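Local structure of MAU2 chromatid cohesion factor homolog (Saccharomyces cerevisiae, 4XDN) at residues V533-F545 and Q565-E577. The protein forms a complex with SCC2 that is required for cohesin to associate with chromosomes, and so takes part in sister chromatid cohesion. Sequence-based numbering, arbitrary orientation.
Sequences VSKLREFYSSNKF and QILVNYLGGRMLE
The Tyr540 ring lies with one face on Gly572, whose CA stands 3.8 Å from the ring centroid in a CH-pi contact, while CB of Lys544 covers the opposite face. At the ring's edge Tyr540 OH donates to the anti lone pair of Glu577 OE2 (2.6 Å), the carboxylate plane turned 73° from the ring. Tyr540, its CG swung opposite the backbone N (chi1 174°), enters as a knob between Val568, Asn569, Gly572 and Gly573; Gly572, lacking a side chain, brings its CA against the ring. Asn569 CG lies over one face of the Phe545 ring, offset toward the rim. The Asn569 amide ties down the C-terminal end of 533-545: OD1 accepts from Phe545 N at 2.9 Å, and ND2 donates both to Asn543 O across the contact and to Gln565 O one turn back. Farther along, Leu536 sets CD2 against CG of Leu571 (3.7 Å), and Leu576 CD2 covers a face of the Arg537 guanidinium, which a water links to Leu576 O. In this knobs-into-holes packing of sequence-neighbouring helices, the axes of 533-543 and 565-575 approach to 9.4 Å, crossing at -114°; helix 499-513 packs on Phe539, Val568 and Leu571, and helix 580-593 on Tyr540, Phe545 and Asn569.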
ATOM      1  N   VAL A 533     -27.410 -14.660  15.712  1.00 51.01           N
ATOM      2  CA  VAL A 533     -28.253 -15.557  14.930  1.00 50.91           C
ATOM      3  C   VAL A 533     -28.888 -14.789  13.774  1.00 53.35           C
ATOM      4  O   VAL A 533     -29.069 -15.328  12.683  1.00 54.06           O
ATOM      5  CB  VAL A 533     -29.354 -16.210  15.798  1.00 52.59           C
ATOM      6  CG1 VAL A 533     -30.416 -16.890  14.928  1.00 52.17           C
ATOM      7  CG2 VAL A 533     -28.739 -17.219  16.759  1.00 52.01           C
ATOM      8  N   SER A 534     -29.221 -13.527  14.017  1.00 54.45           N
ATOM      9  CA  SER A 534     -29.816 -12.688  12.986  1.00 54.67           C
ATOM     10  C   SER A 534     -28.802 -12.339  11.897  1.00 49.86           C
ATOM     11  O   SER A 534     -29.152 -12.253  10.721  1.00 48.35           O
ATOM     12  CB  SER A 534     -30.386 -11.411  13.603  1.00 59.31           C
ATOM     13  OG  SER A 534     -30.997 -10.606  12.613  1.00 61.65           O
ATOM     14  N   LYS A 535     -27.548 -12.135  12.292  1.00 47.60           N
ATOM     15  CA  LYS A 535     -26.480 -11.890  11.328  1.00 48.48           C
ATOM     16  C   LYS A 535     -26.254 -13.130  10.471  1.00 45.15           C
ATOM     17  O   LYS A 535     -26.042 -13.035   9.260  1.00 43.95           O
ATOM     18  CB  LYS A 535     -25.178 -11.501  12.036  1.00 50.14           C
ATOM     19  CG  LYS A 535     -25.235 -10.175  12.772  1.00 55.13           C
ATOM     20  CD  LYS A 535     -23.870  -9.793  13.329  1.00 58.55           C
ATOM     21  CE  LYS A 535     -23.963  -8.577  14.242  1.00 64.75           C
ATOM     22  NZ  LYS A 535     -22.622  -8.080  14.658  1.00 66.76           N
ATOM     23  N   LEU A 536     -26.296 -14.291  11.114  1.00 45.59           N
ATOM     24  CA  LEU A 536     -26.138 -15.563  10.423  1.00 44.71           C
ATOM     25  C   LEU A 536     -27.207 -15.732   9.351  1.00 43.56           C
ATOM     26  O   LEU A 536     -26.912 -16.132   8.225  1.00 41.10           O
ATOM     27  CB  LEU A 536     -26.205 -16.723  11.421  1.00 46.15           C
ATOM     28  CG  LEU A 536     -26.253 -18.135  10.833  1.00 45.08           C
ATOM     29  CD1 LEU A 536     -24.972 -18.450  10.075  1.00 41.75           C
ATOM     30  CD2 LEU A 536     -26.497 -19.154  11.933  1.00 45.47           C
ATOM     31  N   ARG A 537     -28.446 -15.420   9.711  1.00 44.50           N
ATOM     32  CA  ARG A 537     -29.575 -15.586   8.808  1.00 47.47           C
ATOM     33  C   ARG A 537     -29.369 -14.789   7.524  1.00 47.90           C
ATOM     34  O   ARG A 537     -29.738 -15.235   6.439  1.00 47.51           O
ATOM     35  CB  ARG A 537     -30.871 -15.154   9.495  1.00 52.91           C
ATOM     36  CG  ARG A 537     -32.119 -15.796   8.916  1.00 57.44           C
ATOM     37  CD  ARG A 537     -33.367 -15.347   9.658  1.00 62.66           C
ATOM     38  NE  ARG A 537     -33.281 -15.608  11.095  1.00 65.07           N
ATOM     39  CZ  ARG A 537     -33.632 -16.750  11.681  1.00 66.93           C
ATOM     40  NH1 ARG A 537     -34.101 -17.765  10.963  1.00 66.26           N
ATOM     41  NH2 ARG A 537     -33.513 -16.878  12.995  1.00 69.10           N
ATOM     42  N   GLU A 538     -28.767 -13.612   7.657  1.00 48.98           N
ATOM     43  CA  GLU A 538     -28.495 -12.759   6.509  1.00 50.97           C
ATOM     44  C   GLU A 538     -27.434 -13.374   5.598  1.00 49.71           C
ATOM     45  O   GLU A 538     -27.606 -13.418   4.380  1.00 51.90           O
ATOM     46  CB  GLU A 538     -28.049 -11.371   6.974  1.00 51.87           C
ATOM     47  CG  GLU A 538     -29.137 -10.587   7.692  1.00 54.47           C
ATOM     48  CD  GLU A 538     -28.660  -9.235   8.193  1.00 56.73           C
ATOM     49  OE1 GLU A 538     -27.574  -9.173   8.809  1.00 55.32           O
ATOM     50  OE2 GLU A 538     -29.372  -8.234   7.972  1.00 60.31           O
ATOM     51  N   PHE A 539     -26.344 -13.852   6.191  1.00 47.50           N
ATOM     52  CA  PHE A 539     -25.258 -14.446   5.418  1.00 45.55           C
ATOM     53  C   PHE A 539     -25.653 -15.789   4.819  1.00 44.59           C
ATOM     54  O   PHE A 539     -25.282 -16.106   3.690  1.00 42.94           O
ATOM     55  CB  PHE A 539     -24.008 -14.622   6.286  1.00 43.73           C
ATOM     56  CG  PHE A 539     -23.263 -13.343   6.539  1.00 42.51           C
ATOM     57  CD1 PHE A 539     -22.603 -12.699   5.506  1.00 41.58           C
ATOM     58  CD2 PHE A 539     -23.221 -12.788   7.806  1.00 43.93           C
ATOM     59  CE1 PHE A 539     -21.917 -11.520   5.732  1.00 41.55           C
ATOM     60  CE2 PHE A 539     -22.535 -11.608   8.039  1.00 43.15           C
ATOM     61  CZ  PHE A 539     -21.883 -10.975   7.000  1.00 42.16           C
ATOM     62  N   TYR A 540     -26.410 -16.578   5.575  1.00 45.38           N
ATOM     63  CA  TYR A 540     -26.776 -17.917   5.133  1.00 46.28           C
ATOM     64  C   TYR A 540     -27.814 -17.890   4.014  1.00 47.97           C
ATOM     65  O   TYR A 540     -27.713 -18.649   3.051  1.00 47.51           O
ATOM     66  CB  TYR A 540     -27.307 -18.742   6.304  1.00 47.77           C
ATOM     67  CG  TYR A 540     -27.832 -20.088   5.876  1.00 48.43           C
ATOM     68  CD1 TYR A 540     -26.975 -21.056   5.377  1.00 47.47           C
ATOM     69  CD2 TYR A 540     -29.184 -20.387   5.961  1.00 49.60           C
ATOM     70  CE1 TYR A 540     -27.446 -22.288   4.978  1.00 46.57           C
ATOM     71  CE2 TYR A 540     -29.667 -21.616   5.565  1.00 50.13           C
ATOM     72  CZ  TYR A 540     -28.792 -22.563   5.074  1.00 47.57           C
ATOM     73  OH  TYR A 540     -29.260 -23.791   4.677  1.00 45.58           O
ATOM     74  N   SER A 541     -28.810 -17.020   4.142  1.00 50.40           N
ATOM     75  CA  SER A 541     -29.866 -16.929   3.137  1.00 53.19           C
ATOM     76  C   SER A 541     -29.318 -16.383   1.822  1.00 53.15           C
ATOM     77  O   SER A 541     -29.932 -16.550   0.768  1.00 56.63           O
ATOM     78  CB  SER A 541     -31.011 -16.045   3.634  1.00 56.34           C
ATOM     79  OG  SER A 541     -30.617 -14.685   3.698  1.00 59.73           O
ATOM     80  N   SER A 542     -28.160 -15.735   1.893  1.00 49.46           N
ATOM     81  CA  SER A 542     -27.540 -15.131   0.721  1.00 50.49           C
ATOM     82  C   SER A 542     -26.473 -16.032   0.100  1.00 47.48           C
ATOM     83  O   SER A 542     -26.097 -15.840  -1.056  1.00 48.14           O
ATOM     84  CB  SER A 542     -26.923 -13.782   1.093  1.00 54.25           C
ATOM     85  OG  SER A 542     -26.297 -13.181  -0.027  1.00 57.95           O
ATOM     86  N   ASN A 543     -25.994 -17.011   0.867  1.00 43.95           N
ATOM     87  CA  ASN A 543     -24.895 -17.869   0.427  1.00 41.59           C
ATOM     88  C   ASN A 543     -25.165 -19.360   0.619  1.00 42.24           C
ATOM     89  O   ASN A 543     -24.236 -20.166   0.644  1.00 39.70           O
ATOM     90  CB  ASN A 543     -23.615 -17.482   1.168  1.00 39.93           C
ATOM     91  CG  ASN A 543     -23.182 -16.062   0.872  1.00 43.62           C
ATOM     92  OD1 ASN A 543     -22.491 -15.806  -0.115  1.00 44.54           O
ATOM     93  ND2 ASN A 543     -23.593 -15.127   1.724  1.00 44.87           N
ATOM     94  N   LYS A 544     -26.434 -19.728   0.752  1.00 44.06           N
ATOM     95  CA  LYS A 544     -26.799 -21.133   0.883  1.00 48.48           C
ATOM     96  C   LYS A 544     -26.589 -21.865  -0.436  1.00 49.25           C
ATOM     97  O   LYS A 544     -26.821 -21.307  -1.509  1.00 49.27           O
ATOM     98  CB  LYS A 544     -28.254 -21.282   1.338  1.00 53.50           C
ATOM     99  CG  LYS A 544     -29.256 -20.490   0.508  1.00 60.18           C
ATOM    100  CD  LYS A 544     -30.660 -21.056   0.640  1.00 65.56           C
ATOM    101  CE  LYS A 544     -31.649 -20.308  -0.245  1.00 71.12           C
ATOM    102  NZ  LYS A 544     -31.969 -18.949   0.274  1.00 73.85           N
ATOM    103  N   PHE A 545     -26.092 -23.077  -0.369  1.00 49.78           N
ATOM    104  CA  PHE A 545     -25.965 -23.873  -1.561  1.00 53.30           C
ATOM    105  C   PHE A 545     -27.372 -23.952  -2.107  1.00 61.21           C
ATOM    106  O   PHE A 545     -28.191 -24.637  -1.544  1.00 64.13           O
ATOM    107  CB  PHE A 545     -25.430 -25.245  -1.233  1.00 49.08           C
ATOM    108  CG  PHE A 545     -24.068 -25.238  -0.611  1.00 46.75           C
ATOM    109  CD1 PHE A 545     -23.016 -24.613  -1.222  1.00 47.29           C
ATOM    110  CD2 PHE A 545     -23.850 -25.859   0.564  1.00 43.37           C
ATOM    111  CE1 PHE A 545     -21.782 -24.611  -0.658  1.00 45.48           C
ATOM    112  CE2 PHE A 545     -22.622 -25.847   1.143  1.00 41.62           C
ATOM    113  CZ  PHE A 545     -21.585 -25.228   0.529  1.00 43.79           C
ATOM    114  N   GLN A 565     -17.466 -20.979   3.023  1.00 35.14           N
ATOM    115  CA  GLN A 565     -18.735 -21.419   2.449  1.00 39.41           C
ATOM    116  C   GLN A 565     -19.274 -22.657   3.163  1.00 36.87           C
ATOM    117  O   GLN A 565     -20.479 -22.782   3.385  1.00 38.51           O
ATOM    118  CB  GLN A 565     -18.581 -21.707   0.954  1.00 45.12           C
ATOM    119  CG  GLN A 565     -19.625 -21.017   0.092  1.00 54.88           C
ATOM    120  CD  GLN A 565     -19.673 -21.561  -1.323  1.00 63.72           C
ATOM    121  OE1 GLN A 565     -18.662 -22.012  -1.865  1.00 67.03           O
ATOM    122  NE2 GLN A 565     -20.855 -21.528  -1.928  1.00 66.49           N
ATOM    123  N   ILE A 566     -18.376 -23.565   3.530  1.00 33.72           N
ATOM    124  CA  ILE A 566     -18.771 -24.797   4.202  1.00 32.01           C
ATOM    125  C   ILE A 566     -19.268 -24.515   5.620  1.00 30.32           C
ATOM    126  O   ILE A 566     -20.280 -25.068   6.051  1.00 28.47           O
ATOM    127  CB  ILE A 566     -17.600 -25.810   4.252  1.00 30.62           C
ATOM    128  CG1 ILE A 566     -17.231 -26.251   2.833  1.00 30.02           C
ATOM    129  CG2 ILE A 566     -17.975 -27.037   5.081  1.00 32.43           C
ATOM    130  CD1 ILE A 566     -15.970 -27.102   2.744  1.00 29.02           C
ATOM    131  N   LEU A 567     -18.557 -23.655   6.343  1.00 32.29           N
ATOM    132  CA  LEU A 567     -18.900 -23.365   7.732  1.00 32.77           C
ATOM    133  C   LEU A 567     -20.227 -22.611   7.857  1.00 34.52           C
ATOM    134  O   LEU A 567     -21.005 -22.869   8.776  1.00 34.27           O
ATOM    135  CB  LEU A 567     -17.780 -22.561   8.399  1.00 30.58           C
ATOM    136  CG  LEU A 567     -16.451 -23.294   8.612  1.00 31.20           C
ATOM    137  CD1 LEU A 567     -15.413 -22.344   9.190  1.00 30.87           C
ATOM    138  CD2 LEU A 567     -16.615 -24.507   9.513  1.00 33.32           C
ATOM    139  N   VAL A 568     -20.481 -21.681   6.940  1.00 36.48           N
ATOM    140  CA  VAL A 568     -21.724 -20.917   6.965  1.00 37.67           C
ATOM    141  C   VAL A 568     -22.911 -21.825   6.664  1.00 35.48           C
ATOM    142  O   VAL A 568     -23.955 -21.731   7.310  1.00 34.21           O
ATOM    143  CB  VAL A 568     -21.708 -19.757   5.953  1.00 41.15           C
ATOM    144  CG1 VAL A 568     -23.032 -18.993   5.989  1.00 45.56           C
ATOM    145  CG2 VAL A 568     -20.570 -18.815   6.261  1.00 44.45           C
ATOM    146  N   ASN A 569     -22.750 -22.696   5.674  1.00 35.22           N
ATOM    147  CA  ASN A 569     -23.799 -23.643   5.330  1.00 36.82           C
ATOM    148  C   ASN A 569     -23.981 -24.688   6.427  1.00 33.25           C
ATOM    149  O   ASN A 569     -25.106 -25.078   6.735  1.00 32.96           O
ATOM    150  CB  ASN A 569     -23.493 -24.319   3.992  1.00 38.06           C
ATOM    151  CG  ASN A 569     -23.913 -23.471   2.806  1.00 39.66           C
ATOM    152  OD1 ASN A 569     -25.044 -23.571   2.328  1.00 39.13           O
ATOM    153  ND2 ASN A 569     -23.004 -22.625   2.327  1.00 39.58           N
ATOM    154  N   TYR A 570     -22.874 -25.127   7.019  1.00 31.36           N
ATOM    155  CA  TYR A 570     -22.920 -26.057   8.147  1.00 32.06           C
ATOM    156  C   TYR A 570     -23.673 -25.440   9.318  1.00 36.02           C
ATOM    157  O   TYR A 570     -24.551 -26.069   9.910  1.00 35.31           O
ATOM    158  CB  TYR A 570     -21.506 -26.447   8.583  1.00 32.95           C
ATOM    159  CG  TYR A 570     -21.448 -27.248   9.870  1.00 35.18           C
ATOM    160  CD1 TYR A 570     -21.832 -28.583   9.901  1.00 38.02           C
ATOM    161  CD2 TYR A 570     -20.996 -26.672  11.048  1.00 36.34           C
ATOM    162  CE1 TYR A 570     -21.774 -29.320  11.072  1.00 37.33           C
ATOM    163  CE2 TYR A 570     -20.935 -27.399  12.225  1.00 37.12           C
ATOM    164  CZ  TYR A 570     -21.326 -28.723  12.231  1.00 38.73           C
ATOM    165  OH  TYR A 570     -21.267 -29.447  13.401  1.00 38.60           O
ATOM    166  N   LEU A 571     -23.320 -24.199   9.639  1.00 36.12           N
ATOM    167  CA  LEU A 571     -23.923 -23.490  10.759  1.00 38.61           C
ATOM    168  C   LEU A 571     -25.389 -23.181  10.470  1.00 41.54           C
ATOM    169  O   LEU A 571     -26.259 -23.397  11.314  1.00 42.92           O
ATOM    170  CB  LEU A 571     -23.141 -22.206  11.042  1.00 40.98           C
ATOM    171  CG  LEU A 571     -23.515 -21.375  12.267  1.00 43.93           C
ATOM    172  CD1 LEU A 571     -23.522 -22.213  13.529  1.00 43.86           C
ATOM    173  CD2 LEU A 571     -22.533 -20.221  12.404  1.00 46.61           C
ATOM    174  N   GLY A 572     -25.657 -22.684   9.266  1.00 41.30           N
ATOM    175  CA  GLY A 572     -27.016 -22.396   8.848  1.00 41.28           C
ATOM    176  C   GLY A 572     -27.867 -23.651   8.797  1.00 41.04           C
ATOM    177  O   GLY A 572     -29.017 -23.649   9.233  1.00 42.24           O
ATOM    178  N   GLY A 573     -27.299 -24.726   8.263  1.00 39.15           N
ATOM    179  CA  GLY A 573     -28.007 -25.989   8.158  1.00 38.67           C
ATOM    180  C   GLY A 573     -28.366 -26.565   9.514  1.00 40.35           C
ATOM    181  O   GLY A 573     -29.420 -27.176   9.682  1.00 43.63           O
ATOM    182  N   ARG A 574     -27.486 -26.363  10.488  1.00 37.86           N
ATOM    183  CA  ARG A 574     -27.690 -26.885  11.834  1.00 39.89           C
ATOM    184  C   ARG A 574     -28.680 -26.049  12.640  1.00 41.87           C
ATOM    185  O   ARG A 574     -29.486 -26.594  13.400  1.00 43.78           O
ATOM    186  CB  ARG A 574     -26.356 -26.949  12.577  1.00 42.33           C
ATOM    187  CG  ARG A 574     -25.547 -28.215  12.323  1.00 46.79           C
ATOM    188  CD  ARG A 574     -25.820 -29.292  13.369  1.00 50.38           C
ATOM    189  NE  ARG A 574     -24.604 -30.021  13.722  1.00 53.80           N
ATOM    190  CZ  ARG A 574     -24.533 -30.948  14.673  1.00 56.55           C
ATOM    191  NH1 ARG A 574     -25.611 -31.268  15.376  1.00 56.64           N
ATOM    192  NH2 ARG A 574     -23.380 -31.555  14.922  1.00 57.38           N
ATOM    193  N   MET A 575     -28.621 -24.731  12.471  1.00 40.68           N
ATOM    194  CA  MET A 575     -29.388 -23.810  13.311  1.00 43.71           C
ATOM    195  C   MET A 575     -30.690 -23.317  12.681  1.00 44.98           C
ATOM    196  O   MET A 575     -31.657 -23.052  13.393  1.00 48.06           O
ATOM    197  CB  MET A 575     -28.532 -22.594  13.667  1.00 43.88           C
ATOM    198  CG  MET A 575     -27.282 -22.919  14.471  1.00 42.58           C
ATOM    199  SD  MET A 575     -26.491 -21.440  15.139  1.00 55.87           S
ATOM    200  CE  MET A 575     -27.680 -20.951  16.384  1.00 44.24           C
ATOM    201  N   LEU A 576     -30.715 -23.187  11.357  1.00 45.06           N
ATOM    202  CA  LEU A 576     -31.809 -22.489  10.682  1.00 48.67           C
ATOM    203  C   LEU A 576     -32.734 -23.393   9.864  1.00 49.67           C
ATOM    204  O   LEU A 576     -33.887 -23.034   9.629  1.00 53.10           O
ATOM    205  CB  LEU A 576     -31.231 -21.398   9.773  1.00 47.71           C
ATOM    206  CG  LEU A 576     -30.281 -20.416  10.466  1.00 47.80           C
ATOM    207  CD1 LEU A 576     -29.739 -19.401   9.471  1.00 47.52           C
ATOM    208  CD2 LEU A 576     -30.974 -19.710  11.627  1.00 50.58           C
ATOM    209  N   GLU A 577     -32.241 -24.550   9.435  1.00 47.41           N
ATOM    210  CA  GLU A 577     -33.041 -25.456   8.614  1.00 47.99           C
ATOM    211  C   GLU A 577     -33.818 -26.460   9.467  1.00 50.69           C
ATOM    212  O   GLU A 577     -33.278 -27.016  10.421  1.00 50.71           O
ATOM    213  CB  GLU A 577     -32.145 -26.195   7.619  1.00 45.42           C
ATOM    214  CG  GLU A 577     -31.410 -25.278   6.641  1.00 46.14           C
ATOM    215  CD  GLU A 577     -32.333 -24.629   5.623  1.00 47.42           C
ATOM    216  OE1 GLU A 577     -33.552 -24.897   5.653  1.00 50.08           O
ATOM    217  OE2 GLU A 577     -31.831 -23.851   4.783  1.00 44.31           O
TER
HETATM  218  O   HOH W   1     -35.323 -20.712  10.955  1.00 53.64           O